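PDB 2WDD: sulfur oxidation protein SOXB from Thermus thermophilus, which probably hydrolyses the sulfur-sulfur bond of cysteine S-thiosulfonate in the Sox sulfur-oxidation pathway, at a site that binds two manganese ions. Local coordinates for residues L32-L37 against V127-D132; H159-W164 against V259-N264; G309-R314 against V329-V334. One frame throughout, in Å; residues are numbered along the deposited sequence.

The contacts follow one another along the chain, and all three reach one mixed sheet, in which strands 159-160, 124-129, 29-34, 311-320 and 323-333 lie side by side in that order. Contact 1 is the central parallel pair. Contact 2, its centre about 8 Å from that of contact 1, leaves the sheet to meet strand 257-262 of a second sheet; contact 3, its centre about 11 Å from that of contact 1, is the antiparallel hairpin at the sheet's edge. The centres of contacts 2 and 3 are about 17 Å apart, without touching. Contacts 1 and 2 share a manganese ion and a water, so the metal centre is built where the two sheets converge.

Contact 1 of 3, residues L32-L37 against V127-D132; sequences LYFSDL and VLDGGD. With MN (manganese (II) ion), chain G; MN (manganese (II) ion), chain H.
In the metallophosphoesterase-type core of SoxB, Leu32-Phe34 and Val127-Asp129 are neighbouring parallel strands, and the loops at their C-terminal ends bring Asp36 and Asp132 to the manganese pair. Backbone bonds from Leu128 N to Leu32 O, Phe34 N to Leu128 O and Gly130 N to Phe34 O join the strands. The chi1 of Phe34 (65°) sets CG between the backbone N and the carbonyl carbon and turns the ring across the neighbouring strand. Its edge reaches Val127 CG1 from CE2 at 4.2 Å, while CE1 lies 3.7 Å from Asp129 CG, with ring and carboxylate planes 31° apart. Asp129 OD1 closes an Asx turn with Gly131 N (3.0 Å) and accepts from a water that Leu37 N also binds; Gln152 and Thr133 hold OD2. A leucine in place of Asp129 would probably leave Gly131 N without its acceptor and the loop before Asp132 freer to shift. Ser35 OG, 3.2 Å from Gly130 CA, donates to Asp36 OD2, and Asp36 N bonds Gly131 O at 2.8 Å. Asp132 OD1 accepts a hydrogen bond from Trp164 N and its OD2 bridges both manganese ions, whereas Asp36 OD1 ligates one of them at 2.1 Å.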
loop_
_atom_site.group_PDB
_atom_site.type_symbol
_atom_site.label_atom_id
_atom_site.label_comp_id
_atom_site.label_asym_id
_atom_site.label_seq_id
_atom_site.Cartn_x
_atom_site.Cartn_y
_atom_site.Cartn_z
ATOM N N LEU A 32 17.059 -7.780 2.808
ATOM C CA LEU A 32 16.428 -6.838 3.732
ATOM C C LEU A 32 15.425 -6.117 2.846
ATOM O O LEU A 32 15.800 -5.344 1.959
ATOM C CB LEU A 32 17.450 -5.878 4.334
ATOM C CG LEU A 32 18.557 -6.637 5.094
ATOM C CD1 LEU A 32 19.659 -5.692 5.592
ATOM C CD2 LEU A 32 17.965 -7.459 6.253
ATOM N N TYR A 33 14.158 -6.470 3.023
ATOM C CA TYR A 33 13.097 -6.039 2.133
ATOM C C TYR A 33 12.019 -5.193 2.796
ATOM O O TYR A 33 11.507 -5.534 3.858
ATOM C CB TYR A 33 12.462 -7.314 1.561
ATOM C CG TYR A 33 11.150 -7.139 0.842
ATOM C CD1 TYR A 33 11.042 -6.275 -0.241
ATOM C CD2 TYR A 33 10.036 -7.923 1.182
ATOM C CE1 TYR A 33 9.837 -6.130 -0.923
ATOM C CE2 TYR A 33 8.833 -7.788 0.501
ATOM C CZ TYR A 33 8.747 -6.896 -0.556
ATOM O OH TYR A 33 7.550 -6.743 -1.222
ATOM N N PHE A 34 11.660 -4.097 2.143
ATOM C CA PHE A 34 10.534 -3.284 2.590
ATOM C C PHE A 34 9.830 -2.829 1.321
ATOM O O PHE A 34 10.416 -2.850 0.240
ATOM C CB PHE A 34 10.969 -2.095 3.448
ATOM C CG PHE A 34 11.788 -1.079 2.706
ATOM C CD1 PHE A 34 11.197 0.057 2.162
ATOM C CD2 PHE A 34 13.153 -1.268 2.537
ATOM C CE1 PHE A 34 11.964 0.996 1.471
ATOM C CE2 PHE A 34 13.918 -0.344 1.828
ATOM C CZ PHE A 34 13.322 0.802 1.315
ATOM N N SER A 35 8.563 -2.459 1.434
ATOM C CA SER A 35 7.821 -2.046 0.255
ATOM C C SER A 35 6.718 -1.100 0.683
ATOM O O SER A 35 6.341 -1.038 1.863
ATOM C CB SER A 35 7.202 -3.268 -0.435
ATOM O OG SER A 35 6.643 -2.947 -1.701
ATOM N N ASP A 36 6.204 -0.362 -0.284
ATOM C CA ASP A 36 5.058 0.491 -0.032
ATOM C C ASP A 36 5.220 1.501 1.099
ATOM O O ASP A 36 4.268 1.802 1.831
ATOM C CB ASP A 36 3.808 -0.374 0.157
ATOM C CG ASP A 36 3.466 -1.163 -1.106
ATOM O OD1 ASP A 36 2.782 -0.627 -1.996
ATOM O OD2 ASP A 36 3.991 -2.281 -1.265
ATOM N N LEU A 37 6.417 2.075 1.194
ATOM C CA LEU A 37 6.688 3.114 2.189
ATOM C C LEU A 37 5.772 4.324 1.984
ATOM O O LEU A 37 5.438 5.015 2.942
ATOM C CB LEU A 37 8.146 3.555 2.078
ATOM C CG LEU A 37 8.666 4.614 3.050
ATOM C CD1 LEU A 37 8.561 4.167 4.493
ATOM C CD2 LEU A 37 10.100 4.963 2.718
ATOM N N VAL A 127 19.595 -4.893 -0.079
ATOM C CA VAL A 127 18.487 -4.063 0.375
ATOM C C VAL A 127 17.559 -3.897 -0.820
ATOM O O VAL A 127 17.945 -3.327 -1.851
ATOM C CB VAL A 127 18.987 -2.713 0.914
ATOM C CG1 VAL A 127 17.799 -1.846 1.331
ATOM C CG2 VAL A 127 19.931 -2.924 2.106
ATOM N N LEU A 128 16.343 -4.416 -0.688
ATOM C CA LEU A 128 15.402 -4.421 -1.799
ATOM C C LEU A 128 14.156 -3.661 -1.430
ATOM O O LEU A 128 13.567 -3.906 -0.377
ATOM C CB LEU A 128 15.030 -5.857 -2.141
ATOM C CG LEU A 128 16.244 -6.728 -2.486
ATOM C CD1 LEU A 128 15.793 -8.148 -2.745
ATOM C CD2 LEU A 128 16.974 -6.153 -3.701
ATOM N N ASP A 129 13.770 -2.737 -2.306
ATOM C CA ASP A 129 12.602 -1.880 -2.111
ATOM C C ASP A 129 11.513 -2.267 -3.119
ATOM O O ASP A 129 11.741 -2.268 -4.330
ATOM C CB ASP A 129 13.044 -0.441 -2.329
ATOM C CG ASP A 129 11.918 0.552 -2.166
ATOM O OD1 ASP A 129 10.752 0.133 -1.992
ATOM O OD2 ASP A 129 12.226 1.755 -2.168
ATOM N N GLY A 130 10.342 -2.652 -2.616
ATOM C CA GLY A 130 9.263 -3.114 -3.467
ATOM C C GLY A 130 8.433 -2.069 -4.197
ATOM O O GLY A 130 7.480 -2.438 -4.883
ATOM N N GLY A 131 8.793 -0.791 -4.101
ATOM C CA GLY A 131 8.064 0.239 -4.836
ATOM C C GLY A 131 6.964 0.916 -4.032
ATOM O O GLY A 131 6.707 0.556 -2.884
ATOM N N ASP A 132 6.303 1.894 -4.647
ATOM C CA ASP A 132 5.341 2.764 -3.953
ATOM C C ASP A 132 6.117 3.434 -2.839
ATOM O O ASP A 132 5.684 3.482 -1.689
ATOM C CB ASP A 132 4.140 2.002 -3.397
ATOM C CG ASP A 132 3.052 1.811 -4.431
ATOM O OD1 ASP A 132 3.236 2.267 -5.578
ATOM O OD2 ASP A 132 2.013 1.212 -4.104
HETATM MN MN MN G . 1.192 0.739 -2.115
HETATM MN MN MN H . 0.926 -0.296 -5.370
HETATM O O HOH W 1 8.815 1.328 -0.333
HETATM O O HOH W 2 0.043 -0.369 -3.450
#

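Contact 2 of 3, residues H159-W164 against V259-N264. With MN (manganese (II) ion), chain H.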
loop_
_atom_site.group_PDB
_atom_site.type_symbol
_atom_site.label_atom_id
_atom_site.label_comp_id
_atom_site.label_asym_id
_atom_site.label_seq_id
_atom_site.Cartn_x
_atom_site.Cartn_y
_atom_site.Cartn_z
ATOM N N HIS A 159 18.020 -2.337 -5.191
ATOM C CA HIS A 159 17.051 -2.416 -6.278
ATOM C C HIS A 159 15.702 -1.896 -5.828
ATOM O O HIS A 159 15.377 -1.933 -4.640
ATOM C CB HIS A 159 16.828 -3.863 -6.713
ATOM C CG HIS A 159 18.033 -4.514 -7.314
ATOM N ND1 HIS A 159 18.627 -4.050 -8.471
ATOM C CD2 HIS A 159 18.725 -5.620 -6.950
ATOM C CE1 HIS A 159 19.650 -4.831 -8.778
ATOM N NE2 HIS A 159 19.724 -5.795 -7.878
ATOM N N MET A 160 14.900 -1.459 -6.795
ATOM C CA MET A 160 13.518 -1.097 -6.528
ATOM C C MET A 160 12.705 -1.388 -7.777
ATOM O O MET A 160 13.255 -1.529 -8.889
ATOM C CB MET A 160 13.355 0.367 -6.117
ATOM C CG MET A 160 13.169 1.335 -7.277
ATOM S SD MET A 160 12.891 3.072 -6.697
ATOM C CE MET A 160 11.109 3.033 -6.330
ATOM N N VAL A 161 11.399 -1.547 -7.576
ATOM C CA VAL A 161 10.438 -1.677 -8.655
ATOM C C VAL A 161 9.433 -0.530 -8.468
ATOM O O VAL A 161 9.660 0.359 -7.631
ATOM C CB VAL A 161 9.800 -3.067 -8.764
ATOM C CG1 VAL A 161 10.881 -4.104 -9.100
ATOM C CG2 VAL A 161 9.054 -3.452 -7.491
ATOM N N SER A 162 8.345 -0.529 -9.233
ATOM C CA SER A 162 7.473 0.637 -9.172
ATOM C C SER A 162 5.979 0.449 -9.364
ATOM O O SER A 162 5.510 -0.563 -9.863
ATOM C CB SER A 162 7.942 1.617 -10.250
ATOM O OG SER A 162 7.572 1.131 -11.538
ATOM N N HIS A 163 5.259 1.503 -8.990
ATOM C CA HIS A 163 3.831 1.634 -9.207
ATOM C C HIS A 163 3.455 3.118 -9.131
ATOM O O HIS A 163 3.437 3.807 -10.167
ATOM C CB HIS A 163 2.988 0.788 -8.258
ATOM C CG HIS A 163 1.523 1.109 -8.320
ATOM N ND1 HIS A 163 0.638 0.728 -7.336
ATOM C CD2 HIS A 163 0.801 1.820 -9.221
ATOM C CE1 HIS A 163 -0.571 1.177 -7.632
ATOM N NE2 HIS A 163 -0.498 1.851 -8.769
ATOM N N TRP A 164 3.216 3.632 -7.919
ATOM C CA TRP A 164 2.814 5.040 -7.767
ATOM C C TRP A 164 3.871 6.041 -8.195
ATOM O O TRP A 164 3.567 7.208 -8.409
ATOM C CB TRP A 164 2.333 5.348 -6.343
ATOM C CG TRP A 164 0.906 4.939 -6.112
ATOM C CD1 TRP A 164 0.449 3.702 -5.744
ATOM C CD2 TRP A 164 -0.238 5.787 -6.167
ATOM N NE1 TRP A 164 -0.922 3.718 -5.615
ATOM C CE2 TRP A 164 -1.366 4.994 -5.868
ATOM C CE3 TRP A 164 -0.423 7.139 -6.483
ATOM C CZ2 TRP A 164 -2.665 5.507 -5.891
ATOM C CZ3 TRP A 164 -1.717 7.643 -6.489
ATOM C CH2 TRP A 164 -2.814 6.828 -6.200
ATOM N N VAL A 259 14.739 -14.682 -7.418
ATOM C CA VAL A 259 13.833 -13.946 -6.540
ATOM C C VAL A 259 13.103 -12.917 -7.395
ATOM O O VAL A 259 13.750 -12.157 -8.112
ATOM C CB VAL A 259 14.618 -13.216 -5.427
ATOM C CG1 VAL A 259 13.664 -12.421 -4.513
ATOM C CG2 VAL A 259 15.474 -14.197 -4.628
ATOM N N LEU A 260 11.775 -12.879 -7.306
ATOM C CA LEU A 260 11.005 -11.871 -8.034
ATOM C C LEU A 260 10.636 -10.757 -7.050
ATOM O O LEU A 260 9.933 -11.013 -6.087
ATOM C CB LEU A 260 9.721 -12.463 -8.634
ATOM C CG LEU A 260 8.820 -11.447 -9.359
ATOM C CD1 LEU A 260 9.503 -10.967 -10.647
ATOM C CD2 LEU A 260 7.467 -12.047 -9.673
ATOM N N LEU A 261 11.151 -9.546 -7.275
ATOM C CA LEU A 261 10.834 -8.361 -6.466
ATOM C C LEU A 261 9.629 -7.781 -7.197
ATOM O O LEU A 261 9.762 -7.229 -8.289
ATOM C CB LEU A 261 11.996 -7.360 -6.520
ATOM C CG LEU A 261 11.867 -6.042 -5.752
ATOM C CD1 LEU A 261 11.596 -6.280 -4.271
ATOM C CD2 LEU A 261 13.143 -5.237 -5.937
ATOM N N SER A 262 8.446 -8.032 -6.648
ATOM C CA SER A 262 7.194 -7.750 -7.335
ATOM C C SER A 262 6.325 -6.629 -6.801
ATOM O O SER A 262 6.199 -6.431 -5.586
ATOM C CB SER A 262 6.343 -9.022 -7.261
ATOM O OG SER A 262 5.168 -8.915 -8.041
ATOM N N HIS A 263 5.650 -5.956 -7.730
ATOM C CA HIS A 263 4.623 -4.990 -7.370
ATOM C C HIS A 263 3.341 -5.370 -8.115
ATOM O O HIS A 263 2.563 -4.503 -8.495
ATOM C CB HIS A 263 5.001 -3.529 -7.624
ATOM C CG HIS A 263 4.262 -2.579 -6.734
ATOM N ND1 HIS A 263 4.820 -2.043 -5.590
ATOM C CD2 HIS A 263 2.975 -2.155 -6.763
ATOM C CE1 HIS A 263 3.909 -1.314 -4.965
ATOM N NE2 HIS A 263 2.785 -1.362 -5.656
ATOM N N ASN A 264 3.112 -6.673 -8.284
ATOM C CA ASN A 264 1.902 -7.153 -8.953
ATOM C C ASN A 264 0.693 -7.164 -8.025
ATOM O O ASN A 264 -0.442 -7.130 -8.500
ATOM C CB ASN A 264 2.061 -8.616 -9.417
ATOM C CG ASN A 264 2.936 -8.776 -10.647
ATOM O OD1 ASN A 264 2.861 -7.999 -11.591
ATOM N ND2 ASN A 264 3.694 -9.873 -10.681
HETATM MN MN MN H . 0.926 -0.296 -5.370
HETATM O O HOH W 2 0.043 -0.369 -3.450
#
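This is a buried side-chain contact between two facing sheets, in which Val161 and His163 pack on Leu261 and His263 without any direct hydrogen bond between the segments. Residues 159-164 continue from the short strand 159-160 of one sheet, and 259-264 from strand 257-262 of the other; the touching parts run in nearly the same direction, 12° apart.

The end farther from the metal is aliphatic. Val161 CG1 sits 4.0 Å from Leu261 CG and 3.4 Å from Leu261 O, while Leu261 CD2 approaches His159 CB at the same 4.0 Å. Val161 CG2, between its own backbone N and carbonyl carbon, is the branch that meets His263 CB. Leu128 of contact 1 also packs on Leu261, so the valine and leucine belong to the core between the sheets.

Towards the metal the packing becomes aromatic. His163 CB lies over a face of the His263 ring, 3.6 Å from its centroid, a CH-pi contact, and the two side chains cross at about a right angle. His163 CG is anti to the backbone N (chi1 170°), which carries the ring past His263 so that His263 NE2 is met at the edge of the His163 ring, in its plane. Trp164 CD1 lies over one face of that ring, near its rim.

Both rings bind one manganese ion, His163 through ND1 and His263 through NE2, each at 2.2 Å; Asp132, His286 and a water complete five ligands. The far nitrogens are held as well: His163 NE2 is hydrogen-bonded to His226, and His263 ND1 probably donates to Gly130 O. Such second-shell bonds are likely to fix the ring rotations and present the opposite nitrogens to the metal, thereby tying the two sheets together through it.

Contact 3 of 3, residues G309-R314 against V329-V334; sequences GKALMR and VRVLPV
Gly309-Arg314 and Val329-Val334 form part of an antiparallel hairpin, tightly packed where Ala311, Met313 and Val334 meet their partners and open to solvent at the Arg330 side chain. Paired backbone bonds join Leu312 with Leu332 and Arg314 with Arg330, and Val334 N adds one to Lys310 O (2.9 Å). On one face Ala311 CB touches Val331 CG1 at 3.8 Å. Met313 lies alongside Val331; bends at chi2 (54°) and chi3 (65°) fold its chain back to place SD 3.9 Å from Val331 CG2. Closer still, Val334 CB sits 3.2 Å from Gly309 O, at the start of the pairing. On the other face the side-chain tips are farther apart, Leu312 CD2 to Leu332 CD1 being 4.4 Å, although Leu332 CB lies 3.3 Å from Leu312 O and Leu332 CD1 4.0 Å from Arg314 CB. Arg330 is exposed, its NH1 turned back to its neighbour's carbonyl, Val329 O; the extended Arg314 instead reaches Asp316 and Gln114. Helix 81-86 covers the Ala311, Val331 and Pro333 face and helix 104-120 the Leu312, Arg314 and Leu332 face, and the latter helix also touches Val334; strand 29-34 flanks strand 311-320, with Met313 N probably hydrogen-bonded to Tyr33 O.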
loop_
_atom_site.group_PDB
_atom_site.type_symbol
_atom_site.label_atom_id
_atom_site.label_comp_id
_atom_site.label_asym_id
_atom_site.label_seq_id
_atom_site.Cartn_x
_atom_site.Cartn_y
_atom_site.Cartn_z
ATOM N N GLY A 309 6.581 1.876 6.122
ATOM C CA GLY A 309 7.787 1.731 6.929
ATOM C C GLY A 309 7.599 0.934 8.207
ATOM O O GLY A 309 8.457 0.945 9.101
ATOM N N LYS A 310 6.478 0.237 8.323
ATOM C CA LYS A 310 6.235 -0.449 9.582
ATOM C C LYS A 310 7.126 -1.631 9.892
ATOM O O LYS A 310 7.349 -1.943 11.066
ATOM C CB LYS A 310 4.753 -0.762 9.796
ATOM C CG LYS A 310 4.193 -1.901 8.979
ATOM C CD LYS A 310 2.651 -1.922 9.063
ATOM C CE LYS A 310 2.145 -2.289 10.459
ATOM N NZ LYS A 310 0.638 -2.480 10.512
ATOM N N ALA A 311 7.632 -2.291 8.856
ATOM C CA ALA A 311 8.436 -3.482 9.055
ATOM C C ALA A 311 9.548 -3.619 8.040
ATOM O O ALA A 311 9.420 -3.203 6.890
ATOM C CB ALA A 311 7.542 -4.714 8.988
ATOM N N LEU A 312 10.620 -4.283 8.459
ATOM C CA LEU A 312 11.699 -4.637 7.565
ATOM C C LEU A 312 11.664 -6.159 7.574
ATOM O O LEU A 312 11.704 -6.778 8.642
ATOM C CB LEU A 312 13.049 -4.164 8.104
ATOM C CG LEU A 312 14.198 -4.572 7.176
ATOM C CD1 LEU A 312 14.151 -3.768 5.869
ATOM C CD2 LEU A 312 15.549 -4.379 7.880
ATOM N N MET A 313 11.485 -6.757 6.404
ATOM C CA MET A 313 11.439 -8.207 6.319
ATOM C C MET A 313 12.841 -8.725 6.079
ATOM O O MET A 313 13.472 -8.376 5.079
ATOM C CB MET A 313 10.521 -8.669 5.190
ATOM C CG MET A 313 9.118 -9.002 5.673
ATOM S SD MET A 313 8.325 -7.682 6.595
ATOM C CE MET A 313 8.192 -6.408 5.285
ATOM N N ARG A 314 13.341 -9.547 7.001
ATOM C CA ARG A 314 14.663 -10.121 6.828
ATOM C C ARG A 314 14.488 -11.546 6.344
ATOM O O ARG A 314 13.851 -12.368 7.012
ATOM C CB ARG A 314 15.476 -10.097 8.119
ATOM C CG ARG A 314 16.822 -10.819 7.959
ATOM C CD ARG A 314 17.755 -10.647 9.157
ATOM N NE ARG A 314 18.855 -11.607 9.046
ATOM C CZ ARG A 314 19.904 -11.659 9.859
ATOM N NH1 ARG A 314 20.032 -10.780 10.840
ATOM N NH2 ARG A 314 20.826 -12.595 9.682
ATOM N N VAL A 329 12.497 -16.407 7.633
ATOM C CA VAL A 329 11.823 -15.132 7.428
ATOM C C VAL A 329 11.509 -14.533 8.783
ATOM O O VAL A 329 10.958 -15.208 9.663
ATOM C CB VAL A 329 10.504 -15.344 6.645
ATOM C CG1 VAL A 329 9.694 -14.051 6.588
ATOM C CG2 VAL A 329 10.774 -15.907 5.247
ATOM N N ARG A 330 11.852 -13.264 8.959
ATOM C CA ARG A 330 11.532 -12.564 10.185
ATOM C C ARG A 330 11.001 -11.187 9.850
ATOM O O ARG A 330 11.646 -10.432 9.135
ATOM C CB ARG A 330 12.754 -12.433 11.091
ATOM C CG ARG A 330 13.230 -13.761 11.659
ATOM C CD ARG A 330 12.217 -14.343 12.636
ATOM N NE ARG A 330 12.729 -15.556 13.275
ATOM C CZ ARG A 330 12.517 -16.781 12.807
ATOM N NH1 ARG A 330 11.798 -16.950 11.707
ATOM N NH2 ARG A 330 13.019 -17.837 13.438
ATOM N N VAL A 331 9.832 -10.867 10.390
ATOM C CA VAL A 331 9.254 -9.540 10.240
ATOM C C VAL A 331 9.824 -8.729 11.393
ATOM O O VAL A 331 9.523 -9.004 12.560
ATOM C CB VAL A 331 7.711 -9.605 10.337
ATOM C CG1 VAL A 331 7.124 -8.178 10.447
ATOM C CG2 VAL A 331 7.131 -10.353 9.128
ATOM N N LEU A 332 10.680 -7.760 11.080
ATOM C CA LEU A 332 11.292 -6.923 12.118
ATOM C C LEU A 332 10.527 -5.611 12.286
ATOM O O LEU A 332 10.517 -4.766 11.394
ATOM C CB LEU A 332 12.752 -6.634 11.784
ATOM C CG LEU A 332 13.601 -7.862 11.465
ATOM C CD1 LEU A 332 15.004 -7.435 11.053
ATOM C CD2 LEU A 332 13.647 -8.807 12.672
ATOM N N PRO A 333 9.866 -5.428 13.436
ATOM C CA PRO A 333 9.118 -4.179 13.612
ATOM C C PRO A 333 10.017 -2.937 13.632
ATOM O O PRO A 333 11.049 -2.907 14.310
ATOM C CB PRO A 333 8.417 -4.367 14.972
ATOM C CG PRO A 333 8.481 -5.863 15.244
ATOM C CD PRO A 333 9.768 -6.308 14.612
ATOM N N VAL A 334 9.643 -1.921 12.860
ATOM C CA VAL A 334 10.374 -0.651 12.867
ATOM C C VAL A 334 9.746 0.223 13.954
ATOM O O VAL A 334 8.743 0.911 13.722
ATOM C CB VAL A 334 10.329 0.043 11.490
ATOM C CG1 VAL A 334 11.107 1.355 11.536
ATOM C CG2 VAL A 334 10.908 -0.858 10.424
#